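Local coordinates for protein 3-dehydroquinate dehydratase (Zymomonas mobilis subsp. mobilis, PDB 6SMF) that catalyses the dehydration of 3-dehydroquinate to 3-dehydroshikimate in the shikimate pathway, probably as a trans elimination through an enolate, and works as a homododecamer, at residues Ile37-Leu41 with Ala136-Ser140; Asn58-Leu63 with Leu80-Tyr85; Leu67-Gln71 with Ala95-Val101; Ala75-Asn81 with Val101-His107. One frame throughout, in Å; residues are numbered along the deposited sequence.

Interaction 1. Residues Ile37-Leu41 with Ala136-Ser140; sequences IANKL and AESYS
Ile37 and Leu41, one helical turn apart, pack against Ala136 and Tyr139 where helix 34-48 runs beside helix 136-147. The short segments lie nearly side by side, their axes 10.1 Å apart and inclined by 30°. The tight part is apolar. Ile37 lays CG1 on Ala136, with 3.7 Å between Ile37 CG1 and Ala136 CB, and a small methyl suits this place because it lets the branched isoleucine come close. With CG1 beside the backbone N (chi1 -75°), the other branch, CG2, points away from N and stands over one face of the Tyr139 ring, toward its rim. Both methyls of Leu41 come up to Tyr139 CB, each 3.9 Å away. Behind this layer lie Ile12 and Ile54 of the central sheet, so the helix pair covers one side of a flavodoxin-like alpha/beta sandwich.

Toward solvent the contact loosens. Lys40 bends across Glu137, and its NZ stays 4.6 Å from Glu137 OE2, so any attraction of the opposite charges is probably weak. Glu137 is instead held from within its own helix, Ser140 OG donating to Glu137 OE1 at 2.6 Å from above the carboxylate plane. At the buried end Tyr139 OH is hydrogen-bonded to Asn14 and Asn81, the latter a predicted substrate-binding residue. Apolar packing on one side and two hydrogen bonds at the hydroxyl together probably hold the ring, and the hydroxyl can help orient Asn81.

Interaction 2. Residues Asn58-Leu63 with Leu80-Tyr85; sequences NHEGAL and LNAAAY. With SO4 (sulfate ion), chain G.
Tyr85 lays its ring against the start of helix 60-72. Its hydroxyl donates to Asn58 O at 2.8 Å, 21° off the carbonyl plane, while Glu60 CB sits 3.8 Å from the centroid of the Tyr85 ring in a CH-pi contact over the face. Tyrosine suits this place because a flat apolar ring ends in a polar group reaching a loop carbonyl. Leu63 adds CD1 at the ring edge, 4.1 Å from Tyr85 CD2, and turns CD2 toward Leu80 CD1. A water accepts from Glu60 N and donates to Tyr85 OH and to a sulfate probably from the crystallisation liquor.

These contacts join a helix N-terminus, with His59 at the N-cap, to the loop leaving strand 77-81, where Asn81 OD1 accepts from Ala83 N in an Asx turn. The first amides of a helix point back past its N-terminus without a carbonyl to meet, which suits an anion: Gly61 N donates to SO4 O3 at 2.9 Å, and His59 ND1 to SO4 O1 at 3.2 Å (169°). Gly61 has no side chain to obstruct the ion. Farther out, His59 and Gly61 of the second and third subunits bind it too, and Asp65 of the second subunit holds His59 NE2.

Interaction 3. Residues Leu67-Gln71 with Ala95-Val101; sequences LQEAQ and AIRAITV
Residues 67-71 of helix 60-72 face the last turn of helix 90-98 and the loop after it, with CA atoms 6.7 Å apart at Leu67 and Ala95 and 5.9 Å apart at Gln71 and Val101. Both helices belong to the layer on one side of the parallel sheet in the alpha/beta sandwich, and helix 90-98 is the connection of the beta-alpha-beta unit between strands 77-81 and 103-107.

Leu67 spreads its two methyls over different partners. CD1 meets Ala95, with Leu67 CD1 to Ala95 CB 3.8 Å, where a small residue lets the helices approach; CD2 turns toward Ile99, which crosses it at about a right angle. Ile99 has just left helical geometry, and its CG1 lies between the backbone N and carbonyl carbon (chi1 73°), a position that directs CD1 at the neighbouring helix: Ile99 CD1 is 3.7 Å from Leu67 O. Aliphatic residues suit this buried part, which is closed toward the sheet by Val78.

Near the partly exposed end, Gln71 extends its aliphatic chain over Ile99 and past Val101, so that a long polar residue still contributes apolar surface. Gln68 instead reaches the third subunit, where Asn19, Asn58 and Asn17 bind its amide. The methyl Val101 CG2 rests 3.7 Å from Gln71 CA and 3.9 Å from Gln71 CG.

Interaction 4. Residues Ala75-Asn81 with Val101-His107; sequences AKAVILN and VPVIEVH. With FLC (citrate anion), chain E.
Asn81 holds CG anti to its N (chi1 -172°) and His107 turns CG anti to its carbonyl carbon (chi1 -50°), and these torsions bring both polar ends to the same citrate hydroxyl. His107 ND1 donates to citrate OHB at 2.8 Å, in the ring plane, and that hydroxyl donates to Asn81 OD1. Asn81 ND2 reaches citrate OB1 at 2.9 Å, almost straight at 174°. Asparagine suits the place, offering acceptor and donor side by side. The citrate, probably from the crystallisation liquor, is also bound by His87, Leu108 and Ser109, predicted substrate binders, consistent with its marking the substrate pocket.

On the ring's other nitrogen, His107 NE2 donates to Glu105 OE2 at 2.6 Å, from above the carboxylate plane. Ser121 and Thr130 also bind Glu105, so this buried carboxylate is positioned and fixes the rotation of the imidazole.

Strands 77-81 and 103-107 run parallel, joined by four backbone bonds from Val78 N to Pro102 O through to Val106 N to Leu80 O. Beta-branched Ile79, Val103 and Val106 suit the extended chain: Ile79 CG2 meets Val106 CG2 at 3.7 Å on the face covered by helix 136-147. On the other face Val103 CG1 finds an apolar partner in Leu80 CB. Neighbouring strands of a beta-alpha-beta unit thus deliver Asn81 and His107, predicted substrate binder and proton donor, to the C-terminal edge of the sheet, where flavodoxin-like active sites lie.

Overall arrangement
The four contacts build one alpha/beta sandwich about a five-stranded parallel sheet of order 2-1-3-4-5. Interaction 4 is the middle of that sheet. Interaction 1 packs helices 34-48 and 136-147 on one side, its centre about 22 Å from that of interaction 3, which pairs helices 60-72 and 90-98 on the other. Interactions 2 and 3 share helix 60-72, and interactions 2 and 4 share Leu80 and Asn81. Along the chain interaction 1 encloses the rest, whose segments alternate. Interactions 1, 2 and 4 converge at Asn81 by the citrate pocket, while interactions 2 and 3 also touch the third subunit, so this side of the fold also lies at a subunit boundary.

Interaction 1. Residues Ile37-Leu41 with Ala136-Ser140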
loop_
_atom_site.group_PDB
_atom_site.type_symbol
_atom_site.label_atom_id
_atom_site.label_comp_id
_atom_site.label_asym_id
_atom_site.label_seq_id
_atom_site.Cartn_x
_atom_site.Cartn_y
_atom_site.Cartn_z
ATOM N N ILE A 37 -9.171 32.676 24.406
ATOM C CA ILE A 37 -9.605 32.664 22.981
ATOM C C ILE A 37 -11.118 32.926 22.917
ATOM O O ILE A 37 -11.539 33.726 22.039
ATOM C CB ILE A 37 -9.158 31.345 22.316
ATOM C CG1 ILE A 37 -7.657 31.395 22.045
ATOM C CG2 ILE A 37 -9.947 31.050 21.056
ATOM C CD1 ILE A 37 -7.080 30.118 21.497
ATOM N N ALA A 38 -11.888 32.281 23.806
ATOM C CA ALA A 38 -13.340 32.502 24.002
ATOM C C ALA A 38 -13.595 33.993 24.271
ATOM O O ALA A 38 -14.556 34.562 23.690
ATOM C CB ALA A 38 -13.861 31.632 25.122
ATOM N N ASN A 39 -12.775 34.613 25.117
ATOM C CA ASN A 39 -12.923 36.046 25.488
ATOM C C ASN A 39 -12.637 36.900 24.253
ATOM O O ASN A 39 -13.471 37.770 23.937
ATOM C CB ASN A 39 -12.068 36.399 26.715
ATOM C CG ASN A 39 -12.568 35.689 28.007
ATOM O OD1 ASN A 39 -13.665 35.067 28.065
ATOM N ND2 ASN A 39 -11.774 35.797 29.070
ATOM N N LYS A 40 -11.533 36.617 23.536
ATOM C CA LYS A 40 -11.166 37.348 22.287
ATOM C C LYS A 40 -12.386 37.347 21.355
ATOM O O LYS A 40 -12.748 38.460 20.850
ATOM C CB LYS A 40 -9.963 36.714 21.587
ATOM C CG LYS A 40 -8.596 37.377 21.741
ATOM C CD LYS A 40 -7.509 36.582 20.927
ATOM C CE LYS A 40 -6.464 37.420 20.195
ATOM N NZ LYS A 40 -6.025 38.571 21.027
ATOM N N LEU A 41 -13.005 36.155 21.210
ATOM C CA LEU A 41 -14.037 35.829 20.188
ATOM C C LEU A 41 -15.356 36.511 20.545
ATOM O O LEU A 41 -15.990 37.051 19.629
ATOM C CB LEU A 41 -14.227 34.309 20.066
ATOM C CG LEU A 41 -13.119 33.572 19.305
ATOM C CD1 LEU A 41 -13.298 32.064 19.395
ATOM C CD2 LEU A 41 -13.071 33.997 17.844
ATOM N N ALA A 136 -4.750 31.452 17.699
ATOM C CA ALA A 136 -6.060 32.065 18.011
ATOM C C ALA A 136 -6.609 32.828 16.792
ATOM O O ALA A 136 -7.824 32.817 16.582
ATOM C CB ALA A 136 -5.901 32.984 19.188
ATOM N N GLU A 137 -5.716 33.474 16.029
ATOM C CA GLU A 137 -6.068 34.204 14.778
ATOM C C GLU A 137 -6.803 33.259 13.815
ATOM O O GLU A 137 -7.590 33.803 13.048
ATOM C CB GLU A 137 -4.846 34.885 14.137
ATOM C CG GLU A 137 -4.397 36.163 14.845
ATOM C CD GLU A 137 -5.507 37.138 15.305
ATOM O OE1 GLU A 137 -6.385 37.521 14.449
ATOM O OE2 GLU A 137 -5.549 37.493 16.539
ATOM N N SER A 138 -6.571 31.934 13.840
ATOM C CA SER A 138 -7.329 30.947 13.024
ATOM C C SER A 138 -8.836 31.102 13.315
ATOM O O SER A 138 -9.637 31.188 12.378
ATOM C CB SER A 138 -6.859 29.500 13.208
ATOM O OG SER A 138 -5.559 29.273 12.650
ATOM N N TYR A 139 -9.213 31.152 14.577
ATOM C CA TYR A 139 -10.617 31.371 15.010
ATOM C C TYR A 139 -11.106 32.766 14.579
ATOM O O TYR A 139 -12.229 32.868 14.037
ATOM C CB TYR A 139 -10.744 31.202 16.531
ATOM C CG TYR A 139 -10.568 29.779 17.008
ATOM C CD1 TYR A 139 -9.308 29.281 17.315
ATOM C CD2 TYR A 139 -11.664 28.944 17.193
ATOM C CE1 TYR A 139 -9.142 27.997 17.792
ATOM C CE2 TYR A 139 -11.504 27.658 17.675
ATOM C CZ TYR A 139 -10.241 27.185 17.956
ATOM O OH TYR A 139 -10.067 25.911 18.401
ATOM N N SER A 140 -10.320 33.820 14.824
ATOM C CA SER A 140 -10.744 35.211 14.547
ATOM C C SER A 140 -11.071 35.339 13.045
ATOM O O SER A 140 -12.151 35.888 12.725
ATOM C CB SER A 140 -9.761 36.256 15.105
ATOM O OG SER A 140 -8.923 36.858 14.124
#

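Interaction 2. Residues Asn58-Leu63 with Leu80-Tyr85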
loop_
_atom_site.group_PDB
_atom_site.type_symbol
_atom_site.label_atom_id
_atom_site.label_comp_id
_atom_site.label_asym_id
_atom_site.label_seq_id
_atom_site.Cartn_x
_atom_site.Cartn_y
_atom_site.Cartn_z
ATOM N N ASN A 58 -14.360 16.361 25.111
ATOM C CA ASN A 58 -13.445 15.254 24.760
ATOM C C ASN A 58 -14.247 14.154 24.054
ATOM O O ASN A 58 -13.628 13.145 23.678
ATOM C CB ASN A 58 -12.650 14.776 25.978
ATOM C CG ASN A 58 -11.898 15.924 26.629
ATOM O OD1 ASN A 58 -11.367 16.780 25.911
ATOM N ND2 ASN A 58 -11.902 15.994 27.972
ATOM N N HIS A 59 -15.562 14.332 23.853
ATOM C CA HIS A 59 -16.458 13.258 23.331
ATOM C C HIS A 59 -16.825 13.555 21.882
ATOM O O HIS A 59 -17.397 14.623 21.594
ATOM C CB HIS A 59 -17.712 13.073 24.197
ATOM C CG HIS A 59 -17.411 12.706 25.615
ATOM N ND1 HIS A 59 -17.675 11.448 26.130
ATOM C CD2 HIS A 59 -16.845 13.413 26.622
ATOM C CE1 HIS A 59 -17.284 11.409 27.393
ATOM N NE2 HIS A 59 -16.752 12.597 27.702
ATOM N N GLU A 60 -16.513 12.609 21.005
ATOM C CA GLU A 60 -16.869 12.651 19.568
ATOM C C GLU A 60 -18.381 12.883 19.455
ATOM O O GLU A 60 -18.821 13.759 18.674
ATOM C CB GLU A 60 -16.405 11.323 18.987
ATOM C CG GLU A 60 -16.696 11.156 17.517
ATOM C CD GLU A 60 -16.086 9.852 17.018
ATOM O OE1 GLU A 60 -15.933 9.742 15.750
ATOM O OE2 GLU A 60 -15.760 8.951 17.927
ATOM N N GLY A 61 -19.156 12.115 20.224
ATOM C CA GLY A 61 -20.617 12.210 20.202
ATOM C C GLY A 61 -21.108 13.622 20.506
ATOM O O GLY A 61 -22.139 14.054 19.886
ATOM N N ALA A 62 -20.467 14.325 21.451
ATOM C CA ALA A 62 -20.867 15.707 21.796
ATOM C C ALA A 62 -20.752 16.612 20.561
ATOM O O ALA A 62 -21.689 17.354 20.284
ATOM C CB ALA A 62 -20.089 16.219 22.970
ATOM N N LEU A 63 -19.675 16.526 19.796
ATOM C CA LEU A 63 -19.485 17.399 18.605
ATOM C C LEU A 63 -20.607 17.146 17.599
ATOM O O LEU A 63 -21.096 18.114 16.974
ATOM C CB LEU A 63 -18.104 17.150 18.015
ATOM C CG LEU A 63 -16.970 17.454 18.987
ATOM C CD1 LEU A 63 -15.645 17.051 18.419
ATOM C CD2 LEU A 63 -16.938 18.913 19.323
ATOM N N LEU A 80 -15.512 24.778 13.582
ATOM C CA LEU A 80 -15.263 23.450 14.191
ATOM C C LEU A 80 -13.768 23.166 14.194
ATOM O O LEU A 80 -13.159 23.165 13.128
ATOM C CB LEU A 80 -16.010 22.371 13.400
ATOM C CG LEU A 80 -15.770 20.948 13.885
ATOM C CD1 LEU A 80 -16.170 20.803 15.360
ATOM C CD2 LEU A 80 -16.522 19.963 12.991
ATOM N N ASN A 81 -13.221 22.991 15.388
ATOM C CA ASN A 81 -11.876 22.434 15.637
ATOM C C ASN A 81 -12.096 21.089 16.333
ATOM O O ASN A 81 -12.251 21.071 17.545
ATOM C CB ASN A 81 -11.031 23.418 16.446
ATOM C CG ASN A 81 -9.620 22.916 16.523
ATOM O OD1 ASN A 81 -9.417 21.744 16.246
ATOM N ND2 ASN A 81 -8.670 23.765 16.886
ATOM N N ALA A 82 -12.225 20.011 15.575
ATOM C CA ALA A 82 -12.469 18.643 16.087
ATOM C C ALA A 82 -11.202 18.059 16.729
ATOM O O ALA A 82 -11.255 16.936 17.192
ATOM C CB ALA A 82 -12.959 17.779 14.953
ATOM N N ALA A 83 -10.098 18.793 16.755
ATOM C CA ALA A 83 -8.787 18.320 17.275
ATOM C C ALA A 83 -8.494 16.912 16.715
ATOM O O ALA A 83 -8.630 16.753 15.467
ATOM C CB ALA A 83 -8.764 18.365 18.767
ATOM N N ALA A 84 -8.140 15.914 17.544
ATOM C CA ALA A 84 -7.701 14.595 17.018
ATOM C C ALA A 84 -8.832 13.911 16.248
ATOM O O ALA A 84 -8.518 13.110 15.417
ATOM C CB ALA A 84 -7.214 13.690 18.110
ATOM N N TYR A 85 -10.101 14.205 16.533
ATOM C CA TYR A 85 -11.224 13.494 15.886
ATOM C C TYR A 85 -11.275 13.921 14.412
ATOM O O TYR A 85 -11.914 13.209 13.613
ATOM C CB TYR A 85 -12.561 13.726 16.612
ATOM C CG TYR A 85 -12.694 13.075 17.964
ATOM C CD1 TYR A 85 -12.251 11.788 18.192
ATOM C CD2 TYR A 85 -13.281 13.743 19.036
ATOM C CE1 TYR A 85 -12.386 11.190 19.436
ATOM C CE2 TYR A 85 -13.397 13.162 20.285
ATOM C CZ TYR A 85 -12.955 11.873 20.487
ATOM O OH TYR A 85 -13.053 11.262 21.705
HETATM S S SO4 G . -18.486 9.067 23.320
HETATM O O1 SO4 G . -19.374 9.261 24.456
HETATM O O2 SO4 G . -18.739 7.737 22.784
HETATM O O3 SO4 G . -18.757 10.123 22.298
HETATM O O4 SO4 G . -17.089 9.133 23.786
HETATM O O HOH W 1 -15.218 9.979 21.711
#

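Interaction 3. Residues Leu67-Gln71 with Ala95-Val101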
loop_
_atom_site.group_PDB
_atom_site.type_symbol
_atom_site.label_atom_id
_atom_site.label_comp_id
_atom_site.label_asym_id
_atom_site.label_seq_id
_atom_site.Cartn_x
_atom_site.Cartn_y
_atom_site.Cartn_z
ATOM N N LEU A 67 -23.327 19.783 16.308
ATOM C CA LEU A 67 -23.549 20.065 14.876
ATOM C C LEU A 67 -25.038 19.984 14.592
ATOM O O LEU A 67 -25.548 20.888 13.926
ATOM C CB LEU A 67 -22.721 19.078 14.040
ATOM C CG LEU A 67 -21.222 19.385 14.029
ATOM C CD1 LEU A 67 -20.430 18.169 13.563
ATOM C CD2 LEU A 67 -20.940 20.616 13.150
ATOM N N GLN A 68 -25.719 18.968 15.118
ATOM C CA GLN A 68 -27.151 18.726 14.802
ATOM C C GLN A 68 -27.986 19.829 15.461
ATOM O O GLN A 68 -28.987 20.284 14.865
ATOM C CB GLN A 68 -27.578 17.325 15.273
ATOM C CG GLN A 68 -26.814 16.174 14.618
ATOM C CD GLN A 68 -27.276 14.811 15.078
ATOM O OE1 GLN A 68 -28.038 14.697 16.018
ATOM N NE2 GLN A 68 -26.821 13.759 14.416
ATOM N N GLU A 69 -27.596 20.204 16.678
ATOM C CA GLU A 69 -28.257 21.264 17.482
ATOM C C GLU A 69 -28.124 22.599 16.738
ATOM O O GLU A 69 -29.103 23.393 16.751
ATOM C CB GLU A 69 -27.640 21.325 18.880
ATOM C CG GLU A 69 -28.240 22.393 19.801
ATOM C CD GLU A 69 -27.553 22.532 21.151
ATOM O OE1 GLU A 69 -26.820 21.566 21.566
ATOM O OE2 GLU A 69 -27.767 23.586 21.792
ATOM N N ALA A 70 -26.984 22.855 16.100
ATOM C CA ALA A 70 -26.810 24.095 15.320
ATOM C C ALA A 70 -27.814 24.099 14.167
ATOM O O ALA A 70 -28.394 25.157 13.912
ATOM C CB ALA A 70 -25.419 24.264 14.813
ATOM N N GLN A 71 -28.068 22.970 13.511
ATOM C CA GLN A 71 -29.054 23.013 12.398
ATOM C C GLN A 71 -30.463 23.274 12.941
ATOM O O GLN A 71 -31.214 24.003 12.265
ATOM C CB GLN A 71 -29.061 21.758 11.531
ATOM C CG GLN A 71 -29.519 22.080 10.115
ATOM C CD GLN A 71 -30.007 20.839 9.421
ATOM O OE1 GLN A 71 -30.447 19.892 10.081
ATOM N NE2 GLN A 71 -29.940 20.833 8.096
ATOM N N ALA A 95 -22.122 14.074 9.766
ATOM C CA ALA A 95 -22.885 15.145 10.449
ATOM C C ALA A 95 -22.795 16.444 9.641
ATOM O O ALA A 95 -23.838 16.986 9.292
ATOM C CB ALA A 95 -22.387 15.341 11.851
ATOM N N ILE A 96 -21.596 16.872 9.277
ATOM C CA ILE A 96 -21.369 18.100 8.461
ATOM C C ILE A 96 -22.123 17.978 7.138
ATOM O O ILE A 96 -22.888 18.890 6.792
ATOM C CB ILE A 96 -19.885 18.343 8.239
ATOM C CG1 ILE A 96 -19.173 18.599 9.554
ATOM C CG2 ILE A 96 -19.685 19.475 7.263
ATOM C CD1 ILE A 96 -17.688 18.317 9.466
ATOM N N ARG A 97 -21.977 16.851 6.460
ATOM C CA ARG A 97 -22.666 16.668 5.170
ATOM C C ARG A 97 -24.196 16.640 5.319
ATOM O O ARG A 97 -24.876 17.146 4.390
ATOM C CB ARG A 97 -22.081 15.452 4.485
ATOM C CG ARG A 97 -20.777 15.830 3.805
ATOM C CD ARG A 97 -20.258 14.768 2.878
ATOM N NE ARG A 97 -20.762 14.894 1.507
ATOM C CZ ARG A 97 -21.376 13.925 0.832
ATOM N NH1 ARG A 97 -21.584 12.749 1.396
ATOM N NH2 ARG A 97 -21.851 14.157 -0.380
ATOM N N ALA A 98 -24.728 16.106 6.422
ATOM C CA ALA A 98 -26.200 15.927 6.610
ATOM C C ALA A 98 -26.857 17.281 6.898
ATOM O O ALA A 98 -27.948 17.494 6.403
ATOM C CB ALA A 98 -26.480 14.972 7.734
ATOM N N ILE A 99 -26.189 18.151 7.657
ATOM C CA ILE A 99 -26.726 19.492 8.045
ATOM C C ILE A 99 -26.471 20.493 6.917
ATOM O O ILE A 99 -25.532 20.286 6.153
ATOM C CB ILE A 99 -26.141 19.981 9.377
ATOM C CG1 ILE A 99 -24.677 20.424 9.243
ATOM C CG2 ILE A 99 -26.350 18.916 10.430
ATOM C CD1 ILE A 99 -24.080 21.007 10.505
ATOM N N THR A 100 -27.315 21.516 6.829
ATOM C CA THR A 100 -27.282 22.586 5.798
ATOM C C THR A 100 -26.478 23.800 6.258
ATOM O O THR A 100 -26.189 24.646 5.423
ATOM C CB THR A 100 -28.665 23.172 5.515
ATOM O OG1 THR A 100 -29.606 22.104 5.574
ATOM C CG2 THR A 100 -28.676 23.868 4.171
ATOM N N VAL A 101 -26.236 23.927 7.558
ATOM C CA VAL A 101 -25.404 25.009 8.156
ATOM C C VAL A 101 -23.978 24.841 7.641
ATOM O O VAL A 101 -23.384 23.788 7.869
ATOM C CB VAL A 101 -25.423 24.934 9.692
ATOM C CG1 VAL A 101 -24.561 26.021 10.323
ATOM C CG2 VAL A 101 -26.841 24.971 10.229
#

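Interaction 4. Residues Ala75-Asn81 with Val101-His107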
loop_
_atom_site.group_PDB
_atom_site.type_symbol
_atom_site.label_atom_id
_atom_site.label_comp_id
_atom_site.label_asym_id
_atom_site.label_seq_id
_atom_site.Cartn_x
_atom_site.Cartn_y
_atom_site.Cartn_z
ATOM N N ALA A 75 -28.765 28.114 13.197
ATOM C CA ALA A 75 -27.481 28.848 13.323
ATOM C C ALA A 75 -26.971 29.225 11.929
ATOM O O ALA A 75 -27.248 28.486 10.945
ATOM C CB ALA A 75 -26.461 28.021 14.061
ATOM N N LYS A 76 -26.240 30.332 11.854
ATOM C CA LYS A 76 -25.747 30.897 10.575
ATOM C C LYS A 76 -24.538 30.092 10.087
ATOM O O LYS A 76 -24.371 29.989 8.852
ATOM C CB LYS A 76 -25.306 32.347 10.734
ATOM C CG LYS A 76 -24.944 32.984 9.405
ATOM C CD LYS A 76 -24.553 34.408 9.492
ATOM C CE LYS A 76 -25.133 35.269 8.377
ATOM N NZ LYS A 76 -24.356 35.107 7.131
ATOM N N ALA A 77 -23.714 29.615 11.027
ATOM C CA ALA A 77 -22.440 28.892 10.745
ATOM C C ALA A 77 -21.955 28.094 11.961
ATOM O O ALA A 77 -22.439 28.333 13.088
ATOM C CB ALA A 77 -21.385 29.870 10.309
ATOM N N VAL A 78 -21.086 27.113 11.719
ATOM C CA VAL A 78 -20.296 26.395 12.765
ATOM C C VAL A 78 -18.816 26.556 12.432
ATOM O O VAL A 78 -18.399 26.328 11.285
ATOM C CB VAL A 78 -20.645 24.908 12.878
ATOM C CG1 VAL A 78 -19.775 24.201 13.906
ATOM C CG2 VAL A 78 -22.109 24.718 13.206
ATOM N N ILE A 79 -18.057 26.979 13.422
ATOM C CA ILE A 79 -16.581 26.960 13.372
ATOM C C ILE A 79 -16.210 25.735 14.191
ATOM O O ILE A 79 -16.667 25.660 15.341
ATOM C CB ILE A 79 -16.020 28.264 13.936
ATOM C CG1 ILE A 79 -16.394 29.477 13.069
ATOM C CG2 ILE A 79 -14.533 28.140 14.145
ATOM C CD1 ILE A 79 -16.202 30.850 13.770
ATOM N N LEU A 80 -15.512 24.778 13.582
ATOM C CA LEU A 80 -15.263 23.450 14.191
ATOM C C LEU A 80 -13.768 23.166 14.194
ATOM O O LEU A 80 -13.159 23.165 13.128
ATOM C CB LEU A 80 -16.010 22.371 13.400
ATOM C CG LEU A 80 -15.770 20.948 13.885
ATOM C CD1 LEU A 80 -16.170 20.803 15.360
ATOM C CD2 LEU A 80 -16.522 19.963 12.991
ATOM N N ASN A 81 -13.221 22.991 15.388
ATOM C CA ASN A 81 -11.876 22.434 15.637
ATOM C C ASN A 81 -12.096 21.089 16.333
ATOM O O ASN A 81 -12.251 21.071 17.545
ATOM C CB ASN A 81 -11.031 23.418 16.446
ATOM C CG ASN A 81 -9.620 22.916 16.523
ATOM O OD1 ASN A 81 -9.417 21.744 16.246
ATOM N ND2 ASN A 81 -8.670 23.765 16.886
ATOM N N VAL A 101 -26.236 23.927 7.558
ATOM C CA VAL A 101 -25.404 25.009 8.156
ATOM C C VAL A 101 -23.978 24.841 7.641
ATOM O O VAL A 101 -23.384 23.788 7.869
ATOM C CB VAL A 101 -25.423 24.934 9.692
ATOM C CG1 VAL A 101 -24.561 26.021 10.323
ATOM C CG2 VAL A 101 -26.841 24.971 10.229
ATOM N N PRO A 102 -23.360 25.879 7.027
ATOM C CA PRO A 102 -21.950 25.816 6.657
ATOM C C PRO A 102 -21.030 25.588 7.865
ATOM O O PRO A 102 -21.267 26.153 8.908
ATOM C CB PRO A 102 -21.598 27.162 6.031
ATOM C CG PRO A 102 -22.909 27.961 5.964
ATOM C CD PRO A 102 -23.958 27.192 6.742
ATOM N N VAL A 103 -20.011 24.750 7.671
ATOM C CA VAL A 103 -18.958 24.450 8.673
ATOM C C VAL A 103 -17.609 24.957 8.142
ATOM O O VAL A 103 -17.248 24.681 6.973
ATOM C CB VAL A 103 -18.920 22.955 8.994
ATOM C CG1 VAL A 103 -17.851 22.639 10.036
ATOM C CG2 VAL A 103 -20.276 22.456 9.432
ATOM N N ILE A 104 -16.916 25.721 8.976
ATOM C CA ILE A 104 -15.506 26.135 8.758
ATOM C C ILE A 104 -14.596 25.326 9.693
ATOM O O ILE A 104 -14.798 25.366 10.947
ATOM C CB ILE A 104 -15.368 27.635 8.987
ATOM C CG1 ILE A 104 -16.237 28.400 8.003
ATOM C CG2 ILE A 104 -13.910 28.041 8.890
ATOM C CD1 ILE A 104 -16.417 29.841 8.393
ATOM N N GLU A 105 -13.655 24.593 9.104
ATOM C CA GLU A 105 -12.633 23.842 9.861
ATOM C C GLU A 105 -11.618 24.854 10.378
ATOM O O GLU A 105 -11.184 25.698 9.593
ATOM C CB GLU A 105 -11.939 22.825 8.964
ATOM C CG GLU A 105 -11.083 21.837 9.717
ATOM C CD GLU A 105 -10.358 20.835 8.820
ATOM O OE1 GLU A 105 -10.419 20.963 7.525
ATOM O OE2 GLU A 105 -9.721 19.914 9.420
ATOM N N VAL A 106 -11.240 24.730 11.649
ATOM C CA VAL A 106 -10.184 25.549 12.290
ATOM C C VAL A 106 -9.166 24.647 12.996
ATOM O O VAL A 106 -9.564 23.685 13.648
ATOM C CB VAL A 106 -10.833 26.567 13.233
ATOM C CG1 VAL A 106 -9.875 27.023 14.291
ATOM C CG2 VAL A 106 -11.331 27.744 12.435
ATOM N N HIS A 107 -7.886 24.973 12.830
ATOM C CA HIS A 107 -6.763 24.444 13.628
ATOM C C HIS A 107 -5.868 25.619 14.038
ATOM O O HIS A 107 -5.567 26.486 13.198
ATOM C CB HIS A 107 -5.944 23.370 12.880
ATOM C CG HIS A 107 -6.803 22.311 12.283
ATOM N ND1 HIS A 107 -7.432 21.358 13.047
ATOM C CD2 HIS A 107 -7.158 22.078 10.997
ATOM C CE1 HIS A 107 -8.087 20.553 12.251
ATOM N NE2 HIS A 107 -7.943 20.991 10.982
HETATM C CAC FLC E . -4.935 18.647 14.930
HETATM C CA FLC E . -4.489 20.069 15.308
HETATM C CB FLC E . -5.417 20.798 16.298
HETATM C CBC FLC E . -5.011 22.254 16.525
HETATM C CG FLC E . -5.433 20.124 17.680
HETATM C CGC FLC E . -4.485 20.638 18.763
HETATM O OA1 FLC E . -5.123 17.816 15.880
HETATM O OA2 FLC E . -5.116 18.366 13.703
HETATM O OB1 FLC E . -5.842 22.973 16.913
HETATM O OB2 FLC E . -3.951 22.586 16.260
HETATM O OG1 FLC E . -4.927 20.687 19.963
HETATM O OG2 FLC E . -3.290 20.838 18.470
HETATM O OHB FLC E . -6.708 20.752 15.695
#